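Local atomic coordinates of CDP-6-deoxy-L-threo-D-glycero-4-hexulose-3-dehydrase (Yersinia pseudotuberculosis, PDB entry 3BCX), a protein that probably catalyses, with a vitamin B6-type cofactor, the dehydration step in removing the C-3 hydroxyl of a CDP-linked 4-keto-6-deoxyhexose, and adopts the aspartate aminotransferase fold. Residues I133-D138 against R393-L398; S149-A154 against A175-V180; G248-C253 against Y276-T281. All blocks are in the same frame, centred on the assembly; numbering follows the deposited sequence.

In the fold
Contacts 1 and 2 are neighbours with centres 13 Å apart, both partly buried; contact 3 is a surface contact, its centre about 40 Å from that of contact 1 and about 39 Å from that of contact 2. Contact 1 joins two parallel strands by backbone hydrogen bonds, whereas contact 2 sets a short helix against helix 174-184, with aliphatic packing beneath a salt-bridge network. They hold different elements but adjoin: strand 133-137 is followed in the chain by helix 151-154, and V395 CG2 packs on A154 CA. Contact 3 joins two segments of one long loop by polar bonds and a bridging water; its H278 lies near a bound iron ion, and other residues meet the second subunit.

Contact 1: residues I133-D138 against R393-L398; sequences IPVFVD and RVVGEL
Three backbone hydrogen bonds tie R393-V395 to P134-F136. R393 N gives to P134 O at 3.0 Å, F136 N to R393 O at 2.8 Å, and V395 N to F136 O at 2.9 Å. A weaker contact reinforces the ladder where V135 CA directs its hydrogen at R393 O, 3.2 Å away. This is parallel pairing, V135 facing R393 and F136 facing V394, and it adds strand 393-394 to the edge of the large mixed sheet of the aspartate aminotransferase fold; the other edge of strand 133-137 is bonded to strand 112-116. Among aliphatic groups, V135 CG1 meets V395 CG2 at 3.8 Å. L398 reaches across to strand 133-137 with CD2, which lies 3.9 Å from V137 C.

The R393 side chain runs beside V135 in the same direction, and a bend at its chi3 (-59°) turns the guanidinium over the valine. V135 CG1 sits 3.7 Å above one face of that group, toward its rim. The polar ends are held by neighbours: NE of R393 forms a salt bridge with E112 and NH2 bonds to A154 O, which should fix the rotation of the guanidinium. D138 closes the other end of the contact. Its CB rests 3.3 Å from E397 O, while its carboxylate accepts from N400 N and bonds to T401 OG1, in the first turn of helix 399-407 that follows L398.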
loop_
_atom_site.group_PDB
_atom_site.type_symbol
_atom_site.label_atom_id
_atom_site.label_comp_id
_atom_site.label_asym_id
_atom_site.label_seq_id
_atom_site.Cartn_x
_atom_site.Cartn_y
_atom_site.Cartn_z
ATOM N N ILE A 133 -13.191 3.756 -18.679
ATOM C CA ILE A 133 -13.214 2.689 -19.675
ATOM C C ILE A 133 -11.920 2.562 -20.479
ATOM O O ILE A 133 -11.506 3.499 -21.171
ATOM C CB ILE A 133 -14.373 2.908 -20.682
ATOM C CG1 ILE A 133 -15.687 3.133 -19.927
ATOM C CG2 ILE A 133 -14.486 1.706 -21.619
ATOM C CD1 ILE A 133 -16.140 1.936 -19.118
ATOM N N PRO A 134 -11.264 1.397 -20.394
ATOM C CA PRO A 134 -10.019 1.173 -21.133
ATOM C C PRO A 134 -10.302 0.950 -22.624
ATOM O O PRO A 134 -11.237 0.234 -22.981
ATOM C CB PRO A 134 -9.443 -0.091 -20.481
ATOM C CG PRO A 134 -10.097 -0.138 -19.132
ATOM C CD PRO A 134 -11.497 0.313 -19.423
ATOM N N VAL A 135 -9.499 1.569 -23.483
ATOM C CA VAL A 135 -9.635 1.399 -24.927
ATOM C C VAL A 135 -8.293 0.872 -25.439
ATOM O O VAL A 135 -7.273 1.568 -25.364
ATOM C CB VAL A 135 -9.984 2.727 -25.629
ATOM C CG1 VAL A 135 -10.158 2.495 -27.117
ATOM C CG2 VAL A 135 -11.273 3.289 -25.050
ATOM N N PHE A 136 -8.300 -0.355 -25.954
ATOM C CA PHE A 136 -7.081 -1.000 -26.430
ATOM C C PHE A 136 -6.762 -0.936 -27.930
ATOM O O PHE A 136 -7.651 -1.010 -28.781
ATOM C CB PHE A 136 -7.083 -2.489 -26.054
ATOM C CG PHE A 136 -7.342 -2.767 -24.603
ATOM C CD1 PHE A 136 -8.607 -3.157 -24.176
ATOM C CD2 PHE A 136 -6.312 -2.694 -23.668
ATOM C CE1 PHE A 136 -8.847 -3.474 -22.841
ATOM C CE2 PHE A 136 -6.538 -3.008 -22.328
ATOM C CZ PHE A 136 -7.810 -3.401 -21.914
ATOM N N VAL A 137 -5.473 -0.817 -28.235
ATOM C CA VAL A 137 -4.991 -0.837 -29.607
ATOM C C VAL A 137 -3.832 -1.838 -29.596
ATOM O O VAL A 137 -3.242 -2.095 -28.545
ATOM C CB VAL A 137 -4.523 0.550 -30.099
ATOM C CG1 VAL A 137 -5.719 1.497 -30.186
ATOM C CG2 VAL A 137 -3.444 1.107 -29.191
ATOM N N ASP A 138 -3.522 -2.410 -30.754
ATOM C CA ASP A 138 -2.472 -3.419 -30.868
ATOM C C ASP A 138 -1.055 -2.905 -30.643
ATOM O O ASP A 138 -0.799 -1.701 -30.711
ATOM C CB ASP A 138 -2.561 -4.099 -32.239
ATOM C CG ASP A 138 -2.002 -5.514 -32.229
ATOM O OD1 ASP A 138 -1.902 -6.109 -31.131
ATOM O OD2 ASP A 138 -1.684 -6.036 -33.319
ATOM N N ARG A 393 -13.246 -1.214 -24.637
ATOM C CA ARG A 393 -13.386 -1.161 -26.085
ATOM C C ARG A 393 -12.044 -1.515 -26.701
ATOM O O ARG A 393 -10.993 -1.253 -26.113
ATOM C CB ARG A 393 -13.767 0.240 -26.585
ATOM C CG ARG A 393 -15.183 0.692 -26.273
ATOM C CD ARG A 393 -15.616 1.809 -27.235
ATOM N NE ARG A 393 -14.744 2.986 -27.177
ATOM C CZ ARG A 393 -13.924 3.375 -28.151
ATOM N NH1 ARG A 393 -13.846 2.683 -29.283
ATOM N NH2 ARG A 393 -13.188 4.471 -28.000
ATOM N N VAL A 394 -12.081 -2.128 -27.876
ATOM C CA VAL A 394 -10.859 -2.448 -28.591
ATOM C C VAL A 394 -11.035 -1.919 -30.010
ATOM O O VAL A 394 -12.037 -2.188 -30.664
ATOM C CB VAL A 394 -10.546 -3.976 -28.583
ATOM C CG1 VAL A 394 -11.740 -4.760 -28.105
ATOM C CG2 VAL A 394 -10.089 -4.429 -29.973
ATOM N N VAL A 395 -10.069 -1.125 -30.460
ATOM C CA VAL A 395 -10.098 -0.540 -31.791
ATOM C C VAL A 395 -9.144 -1.294 -32.697
ATOM O O VAL A 395 -7.935 -1.310 -32.461
ATOM C CB VAL A 395 -9.689 0.936 -31.747
ATOM C CG1 VAL A 395 -9.707 1.519 -33.145
ATOM C CG2 VAL A 395 -10.639 1.701 -30.835
ATOM N N GLY A 396 -9.693 -1.906 -33.743
ATOM C CA GLY A 396 -8.883 -2.687 -34.660
ATOM C C GLY A 396 -8.829 -4.095 -34.105
ATOM O O GLY A 396 -9.789 -4.549 -33.480
ATOM N N GLU A 397 -7.718 -4.790 -34.320
ATOM C CA GLU A 397 -7.571 -6.149 -33.803
ATOM C C GLU A 397 -6.314 -6.276 -32.952
ATOM O O GLU A 397 -5.366 -5.518 -33.118
ATOM C CB GLU A 397 -7.520 -7.175 -34.943
ATOM C CG GLU A 397 -6.812 -6.703 -36.196
ATOM C CD GLU A 397 -7.708 -5.838 -37.064
ATOM O OE1 GLU A 397 -8.824 -6.301 -37.388
ATOM O OE2 GLU A 397 -7.303 -4.707 -37.421
ATOM N N LEU A 398 -6.322 -7.235 -32.035
ATOM C CA LEU A 398 -5.180 -7.458 -31.162
ATOM C C LEU A 398 -4.379 -8.654 -31.665
ATOM O O LEU A 398 -4.050 -9.568 -30.906
ATOM C CB LEU A 398 -5.657 -7.689 -29.725
ATOM C CG LEU A 398 -6.546 -6.569 -29.172
ATOM C CD1 LEU A 398 -6.934 -6.875 -27.739
ATOM C CD2 LEU A 398 -5.809 -5.237 -29.255
#

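Contact 2: residues S149-A154 against A175-V180; sequences SLIEAA and AEVRRV
A salt-bridge network of E152, R179 and E176 joins the short, weakly bonded helix at 151-154 to helix 174-184. R179 NH2 meets E152 OE1 at 2.5 Å, with the oxygen at the edge of the guanidinium and the carboxylate plane turned only 26° from it. The two side chains cross at about a right angle, and a bend at chi3 of R179 (83°) brings the guanidinium to the glutamate. Its NH1 takes E176 OE1 at 2.6 Å, a bridge within the same helix three residues apart. Two carboxylates thus share one guanidinium, which probably offsets their mutual repulsion: E152 OE1 and E176 OE2 stand 4.6 Å apart. The second oxygen of E152 is also engaged, by K183 and Y184, later in helix 174-184.

Water 1 adds a second link, accepting from E152 N at 2.7 Å and donating to E176 OE2 at 2.9 Å, so E176 uses one oxygen for the arginine and the other for the water. Beneath this polar layer the packing is aliphatic and divided between two branches of I151. CD1 touches V177 CG2 at 3.8 Å, while CG2, anti to the backbone N, touches V180 CG1 at 3.9 Å. Farther inward, V177 rests on L188 of strand 187-191 and I151 on I114 of strand 112-116, while L150 packs against V137, placing both helices on the large sheet.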
loop_
_atom_site.group_PDB
_atom_site.type_symbol
_atom_site.label_atom_id
_atom_site.label_comp_id
_atom_site.label_asym_id
_atom_site.label_seq_id
_atom_site.Cartn_x
_atom_site.Cartn_y
_atom_site.Cartn_z
ATOM N N SER A 149 0.714 4.260 -34.341
ATOM C CA SER A 149 -0.108 4.691 -35.467
ATOM C C SER A 149 -1.586 4.363 -35.273
ATOM O O SER A 149 -2.450 4.968 -35.914
ATOM C CB SER A 149 0.389 4.046 -36.768
ATOM O OG SER A 149 0.066 2.667 -36.819
ATOM N N LEU A 150 -1.870 3.413 -34.386
ATOM C CA LEU A 150 -3.244 2.981 -34.118
ATOM C C LEU A 150 -3.954 3.797 -33.035
ATOM O O LEU A 150 -5.166 3.705 -32.878
ATOM C CB LEU A 150 -3.247 1.509 -33.699
ATOM C CG LEU A 150 -2.561 0.511 -34.635
ATOM C CD1 LEU A 150 -2.565 -0.872 -34.000
ATOM C CD2 LEU A 150 -3.284 0.493 -35.974
ATOM N N ILE A 151 -3.197 4.594 -32.292
ATOM C CA ILE A 151 -3.758 5.389 -31.209
ATOM C C ILE A 151 -4.814 6.408 -31.634
ATOM O O ILE A 151 -5.881 6.481 -31.028
ATOM C CB ILE A 151 -2.632 6.105 -30.436
ATOM C CG1 ILE A 151 -1.768 5.068 -29.719
ATOM C CG2 ILE A 151 -3.218 7.085 -29.441
ATOM C CD1 ILE A 151 -0.559 5.647 -29.027
ATOM N N GLU A 152 -4.520 7.178 -32.678
ATOM C CA GLU A 152 -5.434 8.207 -33.181
ATOM C C GLU A 152 -6.871 7.755 -33.462
ATOM O O GLU A 152 -7.821 8.495 -33.196
ATOM C CB GLU A 152 -4.853 8.827 -34.450
ATOM C CG GLU A 152 -5.753 9.856 -35.110
ATOM C CD GLU A 152 -5.131 11.235 -35.126
ATOM O OE1 GLU A 152 -3.919 11.330 -35.401
ATOM O OE2 GLU A 152 -5.850 12.223 -34.878
ATOM N N ALA A 153 -7.028 6.552 -34.006
ATOM C CA ALA A 153 -8.353 6.022 -34.326
ATOM C C ALA A 153 -9.144 5.582 -33.094
ATOM O O ALA A 153 -10.360 5.409 -33.163
ATOM C CB ALA A 153 -8.222 4.859 -35.292
ATOM N N ALA A 154 -8.455 5.392 -31.973
ATOM C CA ALA A 154 -9.119 4.973 -30.743
ATOM C C ALA A 154 -9.733 6.170 -30.023
ATOM O O ALA A 154 -10.616 6.013 -29.181
ATOM C CB ALA A 154 -8.128 4.254 -29.824
ATOM N N ALA A 175 7.082 10.133 -29.641
ATOM C CA ALA A 175 6.813 11.221 -30.567
ATOM C C ALA A 175 5.351 11.211 -31.016
ATOM O O ALA A 175 4.690 12.250 -31.012
ATOM C CB ALA A 175 7.747 11.127 -31.777
ATOM N N GLU A 176 4.847 10.038 -31.390
ATOM C CA GLU A 176 3.464 9.915 -31.849
ATOM C C GLU A 176 2.441 10.014 -30.713
ATOM O O GLU A 176 1.366 10.600 -30.883
ATOM C CB GLU A 176 3.271 8.601 -32.610
ATOM C CG GLU A 176 1.843 8.343 -33.088
ATOM C CD GLU A 176 1.305 9.436 -34.002
ATOM O OE1 GLU A 176 2.084 10.344 -34.366
ATOM O OE2 GLU A 176 0.105 9.381 -34.359
ATOM N N VAL A 177 2.770 9.432 -29.563
ATOM C CA VAL A 177 1.895 9.480 -28.393
ATOM C C VAL A 177 1.750 10.949 -27.966
ATOM O O VAL A 177 0.648 11.436 -27.707
ATOM C CB VAL A 177 2.499 8.663 -27.224
ATOM C CG1 VAL A 177 1.642 8.818 -25.982
ATOM C CG2 VAL A 177 2.604 7.198 -27.615
ATOM N N ARG A 178 2.888 11.639 -27.916
ATOM C CA ARG A 178 2.981 13.057 -27.547
ATOM C C ARG A 178 2.113 13.902 -28.476
ATOM O O ARG A 178 1.343 14.760 -28.042
ATOM C CB ARG A 178 4.429 13.512 -27.702
ATOM C CG ARG A 178 4.923 14.503 -26.675
ATOM C CD ARG A 178 4.974 13.875 -25.301
ATOM N NE ARG A 178 3.788 14.216 -24.509
ATOM C CZ ARG A 178 3.423 15.461 -24.224
ATOM N NH1 ARG A 178 4.149 16.476 -24.671
ATOM N NH2 ARG A 178 2.349 15.687 -23.480
ATOM N N ARG A 179 2.272 13.647 -29.766
ATOM C CA ARG A 179 1.537 14.363 -30.785
ATOM C C ARG A 179 0.036 14.201 -30.590
ATOM O O ARG A 179 -0.711 15.175 -30.657
ATOM C CB ARG A 179 1.929 13.841 -32.168
ATOM C CG ARG A 179 1.719 14.842 -33.292
ATOM C CD ARG A 179 1.469 14.120 -34.591
ATOM N NE ARG A 179 0.070 13.730 -34.699
ATOM C CZ ARG A 179 -0.347 12.623 -35.297
ATOM N NH1 ARG A 179 0.536 11.798 -35.833
ATOM N NH2 ARG A 179 -1.640 12.345 -35.364
ATOM N N VAL A 180 -0.409 12.972 -30.347
ATOM C CA VAL A 180 -1.832 12.702 -30.171
ATOM C C VAL A 180 -2.396 13.301 -28.888
ATOM O O VAL A 180 -3.509 13.837 -28.875
ATOM C CB VAL A 180 -2.116 11.193 -30.168
ATOM C CG1 VAL A 180 -3.618 10.944 -30.045
ATOM C CG2 VAL A 180 -1.571 10.568 -31.439
HETATM O O HOH W 1 -2.066 7.551 -33.812
#

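Contact 3: residues G248-C253 against Y276-T281; sequences GRDCYC and YDHKYT
The imidazole of H278 receives D250 OD1 at its edge, and the guanidinium of R249 has water 2 at its edge, in plane. H278 NE2 donates to D250 OD1 at 2.8 Å; the bond is bent, with an N-H...O angle of 143°, and the oxygen, met on its anti side, lies 20° out of the ring plane. Carboxylate and ring are turned 62° against each other. This histidine-carboxylate pair stands beside a metal site, as the H278 side chain is about 3 Å from a bound iron(III) ion; if H278 is a ligand of the iron, D250 would act as a second-shell residue that limits rotation of the ring.

Backbone bonding fixes the aspartate as well, its N donating to T281 O at 2.8 Å. The same carbonyl oxygen lies 3.4 Å from R249 CA. T281 in turn is held within its own loop, where T281 OG1 and Y280 N reach D277 O from opposite faces, while D277 OD1 accepts from K279 N in an Asx turn. The extended R249 chain lies alongside K279, with NH1 and NZ 3.8 Å apart despite their like charges. Water 2 accepts from R249 NH1 at 2.8 Å and donates to K279 O at 2.6 Å.

Y276 OH bonds to F377 O and T281 packs on P385, both of the second subunit. Both segments belong to the long loop between helices 235-245 and 293-323, and R249 O bonds to S243 of the first helix.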
loop_
_atom_site.group_PDB
_atom_site.type_symbol
_atom_site.label_atom_id
_atom_site.label_comp_id
_atom_site.label_asym_id
_atom_site.label_seq_id
_atom_site.Cartn_x
_atom_site.Cartn_y
_atom_site.Cartn_z
ATOM N N GLY A 248 -6.362 11.011 2.146
ATOM C CA GLY A 248 -7.185 11.951 1.407
ATOM C C GLY A 248 -7.340 13.277 2.129
ATOM O O GLY A 248 -8.245 14.054 1.817
ATOM N N ARG A 249 -6.460 13.535 3.090
ATOM C CA ARG A 249 -6.555 14.734 3.915
ATOM C C ARG A 249 -6.096 15.969 3.147
ATOM O O ARG A 249 -5.325 15.868 2.193
ATOM C CB ARG A 249 -5.730 14.573 5.193
ATOM C CG ARG A 249 -4.228 14.653 4.976
ATOM C CD ARG A 249 -3.469 14.407 6.270
ATOM N NE ARG A 249 -2.026 14.530 6.091
ATOM C CZ ARG A 249 -1.129 14.245 7.029
ATOM N NH1 ARG A 249 -1.526 13.819 8.220
ATOM N NH2 ARG A 249 0.165 14.386 6.778
ATOM N N ASP A 250 -6.576 17.135 3.568
ATOM C CA ASP A 250 -6.448 18.350 2.772
ATOM C C ASP A 250 -5.035 18.918 2.858
ATOM O O ASP A 250 -4.392 18.854 3.905
ATOM C CB ASP A 250 -7.465 19.398 3.227
ATOM C CG ASP A 250 -7.476 20.624 2.334
ATOM O OD1 ASP A 250 -6.756 21.595 2.647
ATOM O OD2 ASP A 250 -8.205 20.616 1.320
ATOM N N CYS A 251 -4.559 19.474 1.749
ATOM C CA CYS A 251 -3.274 20.164 1.729
ATOM C C CYS A 251 -3.135 21.033 0.484
ATOM O O CYS A 251 -4.127 21.388 -0.152
ATOM C CB CYS A 251 -2.124 19.158 1.800
ATOM S SG CYS A 251 -0.908 19.503 3.093
ATOM N N TYR A 252 -1.895 21.372 0.141
ATOM C CA TYR A 252 -1.608 22.620 -0.555
ATOM C C TYR A 252 -1.827 23.823 0.357
ATOM O O TYR A 252 -1.617 23.743 1.567
ATOM C CB TYR A 252 -2.473 22.747 -1.810
ATOM C CG TYR A 252 -1.722 23.238 -3.026
ATOM C CD1 TYR A 252 -0.338 23.139 -3.099
ATOM C CD2 TYR A 252 -2.394 23.800 -4.103
ATOM C CE1 TYR A 252 0.353 23.586 -4.208
ATOM C CE2 TYR A 252 -1.712 24.251 -5.216
ATOM C CZ TYR A 252 -0.338 24.142 -5.264
ATOM O OH TYR A 252 0.346 24.589 -6.370
ATOM N N CYS A 253 -2.252 24.936 -0.233
ATOM C CA CYS A 253 -3.075 25.911 0.474
ATOM C C CYS A 253 -3.125 27.237 -0.277
ATOM O O CYS A 253 -3.726 28.204 0.192
ATOM C CB CYS A 253 -2.547 26.129 1.893
ATOM S SG CYS A 253 -0.745 26.104 2.031
ATOM N N TYR A 276 -12.080 23.487 12.804
ATOM C CA TYR A 276 -12.009 22.035 12.826
ATOM C C TYR A 276 -10.585 21.690 12.396
ATOM O O TYR A 276 -10.093 22.203 11.390
ATOM C CB TYR A 276 -13.019 21.405 11.862
ATOM C CG TYR A 276 -13.323 19.971 12.217
ATOM C CD1 TYR A 276 -14.182 19.669 13.271
ATOM C CD2 TYR A 276 -12.698 18.911 11.549
ATOM C CE1 TYR A 276 -14.414 18.354 13.659
ATOM C CE2 TYR A 276 -12.922 17.588 11.932
ATOM C CZ TYR A 276 -13.780 17.320 12.990
ATOM O OH TYR A 276 -13.998 16.025 13.403
ATOM N N ASP A 277 -9.930 20.835 13.174
ATOM C CA ASP A 277 -8.557 20.424 12.912
ATOM C C ASP A 277 -8.300 20.153 11.432
ATOM O O ASP A 277 -8.975 19.324 10.821
ATOM C CB ASP A 277 -8.243 19.167 13.724
ATOM C CG ASP A 277 -6.775 19.051 14.077
ATOM O OD1 ASP A 277 -5.929 19.055 13.154
ATOM O OD2 ASP A 277 -6.469 18.954 15.285
ATOM N N HIS A 278 -7.322 20.851 10.859
ATOM C CA HIS A 278 -6.993 20.661 9.450
ATOM C C HIS A 278 -6.527 19.220 9.225
ATOM O O HIS A 278 -6.798 18.630 8.179
ATOM C CB HIS A 278 -5.890 21.628 9.009
ATOM C CG HIS A 278 -5.822 21.823 7.523
ATOM N ND1 HIS A 278 -4.629 21.940 6.838
ATOM C CD2 HIS A 278 -6.802 21.956 6.595
ATOM C CE1 HIS A 278 -4.878 22.138 5.555
ATOM N NE2 HIS A 278 -6.189 22.152 5.381
ATOM N N LYS A 279 -5.821 18.672 10.215
ATOM C CA LYS A 279 -5.315 17.300 10.167
ATOM C C LYS A 279 -6.448 16.320 9.884
ATOM O O LYS A 279 -6.231 15.256 9.304
ATOM C CB LYS A 279 -4.658 16.922 11.503
ATOM C CG LYS A 279 -3.196 17.336 11.657
ATOM C CD LYS A 279 -2.257 16.239 11.159
ATOM C CE LYS A 279 -0.803 16.529 11.520
ATOM N NZ LYS A 279 0.092 15.365 11.233
ATOM N N TYR A 280 -7.658 16.692 10.299
ATOM C CA TYR A 280 -8.830 15.846 10.108
ATOM C C TYR A 280 -9.855 16.424 9.127
ATOM O O TYR A 280 -11.066 16.247 9.287
ATOM C CB TYR A 280 -9.492 15.555 11.461
ATOM C CG TYR A 280 -8.713 14.608 12.355
ATOM C CD1 TYR A 280 -9.117 14.380 13.673
ATOM C CD2 TYR A 280 -7.596 13.917 11.883
ATOM C CE1 TYR A 280 -8.432 13.486 14.497
ATOM C CE2 TYR A 280 -6.901 13.021 12.698
ATOM C CZ TYR A 280 -7.327 12.810 14.005
ATOM O OH TYR A 280 -6.655 11.930 14.819
ATOM N N THR A 281 -9.353 17.124 8.118
ATOM C CA THR A 281 -10.187 17.687 7.064
ATOM C C THR A 281 -9.776 16.927 5.800
ATOM O O THR A 281 -8.602 16.917 5.422
ATOM C CB THR A 281 -9.933 19.191 6.891
ATOM O OG1 THR A 281 -10.280 19.862 8.106
ATOM C CG2 THR A 281 -10.777 19.751 5.745
HETATM O O HOH W 2 -4.167 13.604 9.256
#